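Local coordinates for periplasmic His/Glu/Gln/Arg/opine family-binding protein (PDB 3I6V), which binds lysine between its two lobes and probably delivers amino acids or related solutes to an ABC transporter of the bacterial inner membrane, at residues T6-A14 and T45-I56; D79-P90 and G178-E186. One frame throughout, in Å; residues are numbered along the deposited sequence.

Contact 1 (T6-A14 and T45-I56). With LYS (lysine), chain B.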
loop_
_atom_site.group_PDB
_atom_site.type_symbol
_atom_site.label_atom_id
_atom_site.label_comp_id
_atom_site.label_asym_id
_atom_site.label_seq_id
_atom_site.Cartn_x
_atom_site.Cartn_y
_atom_site.Cartn_z
ATOM N N THR A 6 -8.608 -23.197 -3.529
ATOM C CA THR A 6 -9.058 -21.786 -3.407
ATOM C C THR A 6 -8.027 -21.027 -2.602
ATOM O O THR A 6 -7.682 -21.425 -1.475
ATOM C CB THR A 6 -10.416 -21.664 -2.677
ATOM O OG1 THR A 6 -11.345 -22.578 -3.261
ATOM C CG2 THR A 6 -10.997 -20.257 -2.796
ATOM N N VAL A 7 -7.549 -19.924 -3.157
ATOM C CA VAL A 7 -6.593 -19.084 -2.443
ATOM C C VAL A 7 -7.331 -17.911 -1.800
ATOM O O VAL A 7 -8.074 -17.183 -2.458
ATOM C CB VAL A 7 -5.428 -18.596 -3.346
ATOM C CG1 VAL A 7 -5.938 -17.781 -4.513
ATOM C CG2 VAL A 7 -4.407 -17.790 -2.529
ATOM N N ARG A 8 -7.134 -17.742 -0.504
ATOM C CA ARG A 8 -7.731 -16.624 0.200
ATOM C C ARG A 8 -6.779 -15.404 0.090
ATOM O O ARG A 8 -5.645 -15.437 0.601
ATOM C CB ARG A 8 -8.015 -17.044 1.634
ATOM C CG ARG A 8 -9.235 -18.047 1.752
ATOM C CD ARG A 8 -9.255 -18.649 3.155
ATOM N NE ARG A 8 -7.919 -19.219 3.379
ATOM C CZ ARG A 8 -7.398 -19.549 4.558
ATOM N NH1 ARG A 8 -6.156 -20.022 4.607
ATOM N NH2 ARG A 8 -8.107 -19.409 5.678
ATOM N N MET A 9 -7.214 -14.393 -0.658
ATOM C CA MET A 9 -6.432 -13.180 -0.895
ATOM C C MET A 9 -6.762 -12.163 0.194
ATOM O O MET A 9 -7.909 -11.702 0.275
ATOM C CB MET A 9 -6.732 -12.614 -2.299
ATOM C CG MET A 9 -6.513 -13.659 -3.426
ATOM S SD MET A 9 -4.789 -13.948 -3.964
ATOM C CE MET A 9 -4.509 -12.465 -4.836
ATOM N N GLY A 10 -5.785 -11.847 1.046
ATOM C CA GLY A 10 -5.977 -10.893 2.137
ATOM C C GLY A 10 -5.600 -9.462 1.740
ATOM O O GLY A 10 -4.525 -9.223 1.170
ATOM N N THR A 11 -6.476 -8.505 2.062
ATOM C CA THR A 11 -6.231 -7.106 1.809
ATOM C C THR A 11 -6.801 -6.260 2.945
ATOM O O THR A 11 -7.592 -6.768 3.787
ATOM C CB THR A 11 -6.740 -6.657 0.410
ATOM O OG1 THR A 11 -6.148 -5.393 0.074
ATOM C CG2 THR A 11 -8.288 -6.555 0.332
ATOM N N GLU A 12 -6.377 -4.988 2.981
ATOM C CA GLU A 12 -6.784 -4.076 4.033
ATOM C C GLU A 12 -8.221 -3.543 3.792
ATOM O O GLU A 12 -8.964 -3.366 4.735
ATOM C CB GLU A 12 -5.819 -2.892 4.111
ATOM C CG GLU A 12 -6.050 -1.966 5.287
ATOM C CD GLU A 12 -5.076 -0.758 5.334
ATOM O OE1 GLU A 12 -4.311 -0.513 4.365
ATOM O OE2 GLU A 12 -5.098 -0.038 6.347
ATOM N N GLY A 13 -8.557 -3.238 2.544
ATOM C CA GLY A 13 -9.890 -2.706 2.224
ATOM C C GLY A 13 -10.090 -1.263 2.676
ATOM O O GLY A 13 -11.227 -0.813 2.874
ATOM N N ALA A 14 -8.996 -0.521 2.814
ATOM C CA ALA A 14 -9.069 0.850 3.308
ATOM C C ALA A 14 -7.953 1.720 2.766
ATOM O O ALA A 14 -7.518 2.661 3.416
ATOM C CB ALA A 14 -9.093 0.864 4.864
ATOM N N THR A 45 -8.549 -20.329 -8.138
ATOM C CA THR A 45 -9.778 -19.586 -7.872
ATOM C C THR A 45 -9.556 -18.831 -6.563
ATOM O O THR A 45 -8.913 -19.335 -5.629
ATOM C CB THR A 45 -10.987 -20.522 -7.752
ATOM O OG1 THR A 45 -10.703 -21.474 -6.724
ATOM C CG2 THR A 45 -11.219 -21.274 -9.060
ATOM N N CYS A 46 -10.049 -17.612 -6.488
ATOM C CA CYS A 46 -9.807 -16.874 -5.281
ATOM C C CYS A 46 -11.037 -16.360 -4.568
ATOM O O CYS A 46 -12.114 -16.232 -5.145
ATOM C CB CYS A 46 -8.813 -15.755 -5.523
ATOM S SG CYS A 46 -9.405 -14.419 -6.522
ATOM N N GLU A 47 -10.831 -16.074 -3.295
ATOM C CA GLU A 47 -11.829 -15.521 -2.435
ATOM C C GLU A 47 -11.117 -14.376 -1.690
ATOM O O GLU A 47 -9.960 -14.509 -1.270
ATOM C CB GLU A 47 -12.303 -16.641 -1.510
ATOM C CG GLU A 47 -12.671 -16.252 -0.110
ATOM C CD GLU A 47 -12.923 -17.470 0.782
ATOM O OE1 GLU A 47 -13.153 -18.568 0.228
ATOM O OE2 GLU A 47 -12.868 -17.329 2.040
ATOM N N TRP A 48 -11.780 -13.245 -1.571
ATOM C CA TRP A 48 -11.178 -12.063 -0.962
ATOM C C TRP A 48 -11.488 -11.958 0.515
ATOM O O TRP A 48 -12.632 -12.190 0.929
ATOM C CB TRP A 48 -11.619 -10.819 -1.709
ATOM C CG TRP A 48 -10.968 -10.749 -3.014
ATOM C CD1 TRP A 48 -11.433 -11.253 -4.205
ATOM C CD2 TRP A 48 -9.689 -10.187 -3.282
ATOM N NE1 TRP A 48 -10.517 -11.009 -5.210
ATOM C CE2 TRP A 48 -9.433 -10.363 -4.667
ATOM C CE3 TRP A 48 -8.734 -9.554 -2.491
ATOM C CZ2 TRP A 48 -8.263 -9.904 -5.278
ATOM C CZ3 TRP A 48 -7.574 -9.085 -3.103
ATOM C CH2 TRP A 48 -7.346 -9.273 -4.481
ATOM N N VAL A 49 -10.471 -11.626 1.313
ATOM C CA VAL A 49 -10.622 -11.506 2.774
ATOM C C VAL A 49 -10.108 -10.135 3.198
ATOM O O VAL A 49 -9.024 -9.712 2.763
ATOM C CB VAL A 49 -9.896 -12.638 3.564
ATOM C CG1 VAL A 49 -10.174 -12.540 5.099
ATOM C CG2 VAL A 49 -10.343 -14.015 3.051
ATOM N N LYS A 50 -10.903 -9.426 4.008
ATOM C CA LYS A 50 -10.541 -8.105 4.496
ATOM C C LYS A 50 -9.899 -8.273 5.845
ATOM O O LYS A 50 -10.406 -9.008 6.666
ATOM C CB LYS A 50 -11.795 -7.216 4.613
ATOM C CG LYS A 50 -11.564 -5.864 5.283
ATOM C CD LYS A 50 -12.921 -5.137 5.459
ATOM C CE LYS A 50 -12.845 -4.064 6.562
ATOM N NZ LYS A 50 -12.526 -2.742 5.992
ATOM N N ASN A 51 -8.778 -7.603 6.093
ATOM C CA ASN A 51 -8.162 -7.674 7.408
ATOM C C ASN A 51 -7.544 -6.324 7.735
ATOM O O ASN A 51 -6.985 -5.702 6.838
ATOM C CB ASN A 51 -7.067 -8.781 7.435
ATOM C CG ASN A 51 -6.670 -9.163 8.839
ATOM O OD1 ASN A 51 -7.152 -10.152 9.368
ATOM N ND2 ASN A 51 -5.824 -8.371 9.467
ATOM N N ASP A 52 -7.617 -5.874 8.994
ATOM C CA ASP A 52 -7.031 -4.582 9.346
ATOM C C ASP A 52 -5.498 -4.668 9.140
ATOM O O ASP A 52 -4.876 -5.740 9.306
ATOM C CB ASP A 52 -7.311 -4.191 10.821
ATOM C CG ASP A 52 -8.822 -3.944 11.115
ATOM O OD1 ASP A 52 -9.193 -3.987 12.296
ATOM O OD2 ASP A 52 -9.623 -3.722 10.186
ATOM N N TRP A 53 -4.926 -3.521 8.808
ATOM C CA TRP A 53 -3.490 -3.397 8.561
ATOM C C TRP A 53 -2.640 -3.832 9.750
ATOM O O TRP A 53 -1.689 -4.594 9.570
ATOM C CB TRP A 53 -3.150 -1.969 8.134
ATOM C CG TRP A 53 -1.679 -1.808 7.846
ATOM C CD1 TRP A 53 -0.734 -1.323 8.704
ATOM C CD2 TRP A 53 -0.983 -2.218 6.661
ATOM N NE1 TRP A 53 0.508 -1.362 8.109
ATOM C CE2 TRP A 53 0.381 -1.902 6.852
ATOM C CE3 TRP A 53 -1.392 -2.783 5.429
ATOM C CZ2 TRP A 53 1.353 -2.137 5.867
ATOM C CZ3 TRP A 53 -0.429 -3.016 4.441
ATOM C CH2 TRP A 53 0.926 -2.687 4.663
ATOM N N ASP A 54 -3.006 -3.399 10.964
ATOM C CA ASP A 54 -2.231 -3.701 12.189
ATOM C C ASP A 54 -1.946 -5.186 12.371
ATOM O O ASP A 54 -0.862 -5.581 12.836
ATOM C CB ASP A 54 -2.953 -3.195 13.452
ATOM C CG ASP A 54 -3.079 -1.668 13.490
ATOM O OD1 ASP A 54 -2.534 -1.006 12.580
ATOM O OD2 ASP A 54 -3.742 -1.113 14.424
ATOM N N SER A 55 -2.890 -6.022 11.974
ATOM C CA SER A 55 -2.728 -7.442 12.220
ATOM C C SER A 55 -2.619 -8.251 10.898
ATOM O O SER A 55 -2.744 -9.460 10.929
ATOM C CB SER A 55 -3.938 -7.935 13.062
ATOM O OG SER A 55 -5.150 -7.715 12.330
ATOM N N ILE A 56 -2.389 -7.595 9.752
ATOM C CA ILE A 56 -2.448 -8.296 8.458
ATOM C C ILE A 56 -1.315 -9.328 8.301
ATOM O O ILE A 56 -1.510 -10.385 7.682
ATOM C CB ILE A 56 -2.532 -7.304 7.253
ATOM C CG1 ILE A 56 -3.131 -7.988 6.028
ATOM C CG2 ILE A 56 -1.152 -6.575 6.995
ATOM C CD1 ILE A 56 -3.730 -6.980 5.006
HETATM N N LYS B . 3.964 0.825 1.261
HETATM C CA LYS B . 4.033 1.283 2.687
HETATM C C LYS B . 4.449 0.152 3.602
HETATM O O LYS B . 4.522 -0.993 3.136
HETATM C CB LYS B . 2.666 1.855 3.140
HETATM C CG LYS B . 1.533 0.832 3.229
HETATM C CD LYS B . 0.195 1.550 3.620
HETATM C CE LYS B . -1.005 0.553 3.814
HETATM N NZ LYS B . -2.313 1.340 4.087
HETATM O OXT LYS B . 4.696 0.365 4.824
HETATM O O HOH W 1 -6.440 -1.071 8.365
#
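Met9 lays its CB over one face of the Trp48 indole, 3.7 Å from the centroid of the six-membered ring and 15° off the normal, a CH-pi contact. With CG anti to the carbonyl carbon (chi1 -55°), the methionine continues to Cys46, its CG 3.8 Å from Cys46 CB. This close-packed face, shared with Val7, lies against helix 30-42, where Asp36 OD1 accepts a hydrogen bond from Trp48 NE1. The other face is looser: Arg8 and Glu47 run side by side, yet Arg8 NE stays 5.5 Å from Glu47 OE2 and the guanidinium forms its salt bridge with Asp66. Six backbone hydrogen bonds join strands 7-11 and 46-50 in parallel, and with helix 30-42 they form a beta-alpha-beta arrangement of the type II periplasmic binding protein fold. Beyond the C-terminal ends of the strands lies the lysine pocket. Glu12 is extended, CG anti to the backbone N (chi1 -173°), which carries OE1 to within 2.7 Å of the bound lysine NZ in a hydrogen bond. Its OE2 receives a water, 2.6 Å away, that also accepts from Trp53 N. Lysine CE sits 3.6 Å above one face of the Trp53 ring, opposite Ile56 CG2. Replacing Trp53 by alanine is likely to leave the ligand's aliphatic chain without that flat wall, and Ala114 O without the NE1 donor.

Contact 2 (D79-P90 and G178-E186). With NA (sodium ion), chain C.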
loop_
_atom_site.group_PDB
_atom_site.type_symbol
_atom_site.label_atom_id
_atom_site.label_comp_id
_atom_site.label_asym_id
_atom_site.label_seq_id
_atom_site.Cartn_x
_atom_site.Cartn_y
_atom_site.Cartn_z
ATOM N N ASP A 79 10.696 -9.337 5.558
ATOM C CA ASP A 79 11.285 -10.628 5.135
ATOM C C ASP A 79 11.778 -11.521 6.312
ATOM O O ASP A 79 11.994 -12.738 6.124
ATOM C CB ASP A 79 12.360 -10.372 4.065
ATOM C CG ASP A 79 12.969 -11.665 3.495
ATOM O OD1 ASP A 79 12.215 -12.631 3.128
ATOM O OD2 ASP A 79 14.222 -11.713 3.421
ATOM N N GLU A 80 11.908 -10.962 7.525
ATOM C CA GLU A 80 12.219 -11.786 8.711
ATOM C C GLU A 80 11.084 -12.730 9.047
ATOM O O GLU A 80 11.333 -13.771 9.621
ATOM C CB GLU A 80 12.506 -10.936 9.966
ATOM C CG GLU A 80 13.644 -9.926 9.768
ATOM C CD GLU A 80 13.743 -8.917 10.918
ATOM O OE1 GLU A 80 12.962 -9.007 11.890
ATOM O OE2 GLU A 80 14.608 -8.024 10.840
ATOM N N VAL A 81 9.837 -12.382 8.704
ATOM C CA VAL A 81 8.680 -13.263 9.066
ATOM C C VAL A 81 7.819 -13.805 7.908
ATOM O O VAL A 81 7.126 -14.815 8.059
ATOM C CB VAL A 81 7.756 -12.582 10.039
ATOM C CG1 VAL A 81 8.439 -12.413 11.438
ATOM C CG2 VAL A 81 7.305 -11.221 9.445
ATOM N N ILE A 82 7.840 -13.133 6.762
ATOM C CA ILE A 82 7.078 -13.591 5.600
ATOM C C ILE A 82 7.983 -13.553 4.371
ATOM O O ILE A 82 9.090 -13.024 4.474
ATOM C CB ILE A 82 5.809 -12.684 5.337
ATOM C CG1 ILE A 82 6.220 -11.245 5.064
ATOM C CG2 ILE A 82 4.817 -12.770 6.531
ATOM C CD1 ILE A 82 5.072 -10.361 4.456
ATOM N N ASP A 83 7.499 -14.053 3.230
ATOM C CA ASP A 83 8.226 -13.985 1.956
ATOM C C ASP A 83 7.442 -13.177 0.921
ATOM O O ASP A 83 6.213 -13.222 0.891
ATOM C CB ASP A 83 8.462 -15.389 1.394
ATOM C CG ASP A 83 9.721 -16.075 1.966
ATOM O OD1 ASP A 83 10.531 -15.476 2.732
ATOM O OD2 ASP A 83 9.877 -17.279 1.667
ATOM N N PHE A 84 8.147 -12.439 0.079
ATOM C CA PHE A 84 7.486 -11.585 -0.933
ATOM C C PHE A 84 7.666 -12.141 -2.352
ATOM O O PHE A 84 8.696 -12.762 -2.645
ATOM C CB PHE A 84 8.078 -10.179 -0.900
ATOM C CG PHE A 84 7.676 -9.364 0.303
ATOM C CD1 PHE A 84 8.524 -9.276 1.402
ATOM C CD2 PHE A 84 6.466 -8.646 0.308
ATOM C CE1 PHE A 84 8.180 -8.511 2.525
ATOM C CE2 PHE A 84 6.103 -7.856 1.416
ATOM C CZ PHE A 84 6.954 -7.787 2.525
ATOM N N THR A 85 6.676 -11.920 -3.220
ATOM C CA THR A 85 6.878 -12.015 -4.674
ATOM C C THR A 85 7.789 -10.878 -5.093
ATOM O O THR A 85 8.108 -10.012 -4.281
ATOM C CB THR A 85 5.520 -11.859 -5.460
ATOM O OG1 THR A 85 4.965 -10.545 -5.237
ATOM C CG2 THR A 85 4.523 -12.908 -5.051
ATOM N N GLN A 86 8.169 -10.840 -6.370
ATOM C CA GLN A 86 8.732 -9.648 -6.963
ATOM C C GLN A 86 7.727 -8.488 -6.828
ATOM O O GLN A 86 6.533 -8.723 -6.601
ATOM C CB GLN A 86 8.982 -9.904 -8.464
ATOM C CG GLN A 86 7.664 -10.154 -9.237
ATOM C CD GLN A 86 7.943 -10.590 -10.659
ATOM O OE1 GLN A 86 8.455 -9.820 -11.479
ATOM N NE2 GLN A 86 7.641 -11.829 -10.940
ATOM N N ASN A 87 8.191 -7.252 -6.999
ATOM C CA ASN A 87 7.255 -6.141 -6.930
ATOM C C ASN A 87 6.224 -6.164 -8.113
ATOM O O ASN A 87 6.477 -6.760 -9.175
ATOM C CB ASN A 87 7.938 -4.774 -6.714
ATOM C CG ASN A 87 8.922 -4.353 -7.845
ATOM O OD1 ASN A 87 8.734 -4.621 -9.046
ATOM N ND2 ASN A 87 9.951 -3.629 -7.441
ATOM N N TYR A 88 5.042 -5.595 -7.875
ATOM C CA TYR A 88 4.069 -5.464 -8.946
ATOM C C TYR A 88 3.715 -3.999 -9.210
ATOM O O TYR A 88 3.005 -3.690 -10.173
ATOM C CB TYR A 88 2.866 -6.356 -8.732
ATOM C CG TYR A 88 2.141 -6.119 -7.431
ATOM C CD1 TYR A 88 2.290 -7.004 -6.351
ATOM C CD2 TYR A 88 1.303 -5.008 -7.275
ATOM C CE1 TYR A 88 1.611 -6.786 -5.126
ATOM C CE2 TYR A 88 0.625 -4.775 -6.067
ATOM C CZ TYR A 88 0.766 -5.666 -5.018
ATOM O OH TYR A 88 0.117 -5.415 -3.833
ATOM N N ILE A 89 4.229 -3.111 -8.368
ATOM C CA ILE A 89 4.355 -1.704 -8.702
ATOM C C ILE A 89 5.814 -1.333 -8.400
ATOM O O ILE A 89 6.357 -1.784 -7.389
ATOM C CB ILE A 89 3.400 -0.809 -7.870
ATOM C CG1 ILE A 89 1.962 -1.374 -7.871
ATOM C CG2 ILE A 89 3.436 0.698 -8.367
ATOM C CD1 ILE A 89 0.995 -0.567 -6.972
ATOM N N PRO A 90 6.460 -0.537 -9.293
ATOM C CA PRO A 90 7.809 -0.061 -9.029
ATOM C C PRO A 90 7.855 0.792 -7.761
ATOM O O PRO A 90 6.804 1.335 -7.349
ATOM C CB PRO A 90 8.169 0.784 -10.294
ATOM C CG PRO A 90 7.285 0.152 -11.395
ATOM C CD PRO A 90 5.984 -0.154 -10.642
ATOM N N GLY A 178 10.986 -1.341 -1.191
ATOM C CA GLY A 178 11.362 -2.053 -2.402
ATOM C C GLY A 178 10.303 -2.199 -3.491
ATOM O O GLY A 178 10.391 -3.100 -4.315
ATOM N N GLY A 179 9.315 -1.321 -3.525
ATOM C CA GLY A 179 8.203 -1.562 -4.431
ATOM C C GLY A 179 7.193 -2.430 -3.683
ATOM O O GLY A 179 7.549 -3.135 -2.747
ATOM N N VAL A 180 5.927 -2.362 -4.088
ATOM C CA VAL A 180 4.874 -3.160 -3.477
ATOM C C VAL A 180 4.924 -4.609 -4.036
ATOM O O VAL A 180 5.082 -4.827 -5.246
ATOM C CB VAL A 180 3.497 -2.476 -3.722
ATOM C CG1 VAL A 180 2.407 -3.281 -3.127
ATOM C CG2 VAL A 180 3.489 -1.082 -3.050
ATOM N N GLY A 181 4.794 -5.594 -3.159
ATOM C CA GLY A 181 4.803 -6.999 -3.579
ATOM C C GLY A 181 3.804 -7.750 -2.750
ATOM O O GLY A 181 3.313 -7.221 -1.739
ATOM N N MET A 182 3.472 -8.966 -3.170
ATOM C CA MET A 182 2.533 -9.796 -2.391
ATOM C C MET A 182 3.309 -10.516 -1.335
ATOM O O MET A 182 4.431 -11.026 -1.603
ATOM C CB MET A 182 1.836 -10.877 -3.268
ATOM C CG MET A 182 0.928 -10.350 -4.400
ATOM S SD MET A 182 0.202 -11.627 -5.527
ATOM C CE MET A 182 -0.306 -12.755 -4.234
ATOM N N GLY A 183 2.706 -10.621 -0.162
ATOM C CA GLY A 183 3.303 -11.343 0.946
ATOM C C GLY A 183 2.642 -12.708 1.082
ATOM O O GLY A 183 1.440 -12.849 0.871
ATOM N N LEU A 184 3.434 -13.727 1.396
ATOM C CA LEU A 184 2.924 -15.073 1.663
ATOM C C LEU A 184 3.694 -15.699 2.806
ATOM O O LEU A 184 4.791 -15.235 3.136
ATOM C CB LEU A 184 3.110 -15.990 0.448
ATOM C CG LEU A 184 2.297 -15.594 -0.792
ATOM C CD1 LEU A 184 3.183 -14.754 -1.711
ATOM C CD2 LEU A 184 1.843 -16.868 -1.491
ATOM N N ARG A 185 3.167 -16.795 3.356
ATOM C CA ARG A 185 3.884 -17.483 4.429
ATOM C C ARG A 185 5.188 -18.033 3.855
ATOM O O ARG A 185 5.252 -18.385 2.665
ATOM C CB ARG A 185 3.075 -18.646 5.034
ATOM C CG ARG A 185 1.872 -18.218 5.955
ATOM C CD ARG A 185 1.092 -19.494 6.438
ATOM N NE ARG A 185 0.357 -20.120 5.315
ATOM C CZ ARG A 185 -0.804 -19.658 4.837
ATOM N NH1 ARG A 185 -1.375 -18.575 5.383
ATOM N NH2 ARG A 185 -1.390 -20.264 3.807
ATOM N N GLU A 186 6.210 -18.124 4.702
ATOM C CA GLU A 186 7.516 -18.655 4.253
ATOM C C GLU A 186 7.482 -20.138 3.886
ATOM O O GLU A 186 8.386 -20.620 3.210
ATOM C CB GLU A 186 8.595 -18.388 5.313
ATOM C CG GLU A 186 8.767 -16.861 5.518
ATOM C CD GLU A 186 9.715 -16.488 6.656
ATOM O OE1 GLU A 186 9.785 -17.187 7.700
ATOM O OE2 GLU A 186 10.376 -15.454 6.502
HETATM NA NA NA C . 11.225 -14.202 4.650
HETATM O O HOH W 2 12.209 -16.028 8.743
HETATM O O HOH W 3 5.555 -16.906 7.192
HETATM O O HOH W 4 6.987 -18.487 0.310
HETATM O O HOH W 5 9.129 -20.012 0.386
HETATM O O HOH W 6 1.024 -5.820 -1.242
HETATM O O HOH W 7 5.320 0.560 -5.270
#
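Thr85 OG1 is gripped from two directions: it accepts the N-H of Met182 at 3.0 Å and donates to Gln86 O at 2.8 Å. Held between the backbone N and the carbonyl carbon (chi1 63°), this hydroxyl bonds to a backbone N-H of the partner strand where the chain is about to turn a corner. Strands 83-89 and 180-184 form a two-stranded antiparallel sheet in the lobe of strand 7-11; its Pro90 and Gly178 end leads into the crossings to the other lobe, consistent with the hinge of type II binding proteins. Past the corner, Tyr88 N bonds to Val180 O at 2.7 Å, and that oxygen lies over one face of the tyrosine ring. The ring's far end presses on the valine, Tyr88 OH 3.2 Å from Val180 CG1, while a water joins the hydroxyl to Gly181 O and Glu31 provides a further partner. Asn87 ND2 reaches Gly178 O at 3.2 Å along a nearly straight bond (177°), with the acceptor in its amide plane, while Asn87 OD1 is hydrogen-bonded to Tyr223 OH. At the other end a sodium ion fastens the segments together. Asp79 binds it twice, through backbone O at 2.2 Å and OD1; Ile82 O and Asp83 OD1 add two more ligands, and Glu186 OE2 comes across from the second segment at 2.4 Å. The Asp83 and Glu186 side chains cross at about a right angle, their carboxylate planes 55° apart. A water beside the site donates to Val81 O and accepts from Glu186 N, 2.8 Å from each.

Contacts 1 and 2 lie with their centres about 15 Å apart and meet at two methionine ends, Met9 CE and Met182 CE, 4.3 Å from each other. Helix 30-42 packs on both: Cys39 meets Val7 and Cys46 of contact 1, whereas Leu38 meets Met182 of contact 2. Asp66 is likewise shared, pairing with Arg8 and with Arg185. Their relation to the ligand differs. Contact 1 supplies Glu12 and Trp53 to the side-chain end of the bound lysine, Glu12 at NZ and Trp53 along the aliphatic chain; in contact 2 the side chain of Val180 only approaches, about 5 Å from the bound lysine. The sodium ion is remote, 14.9 Å from atom O of that lysine.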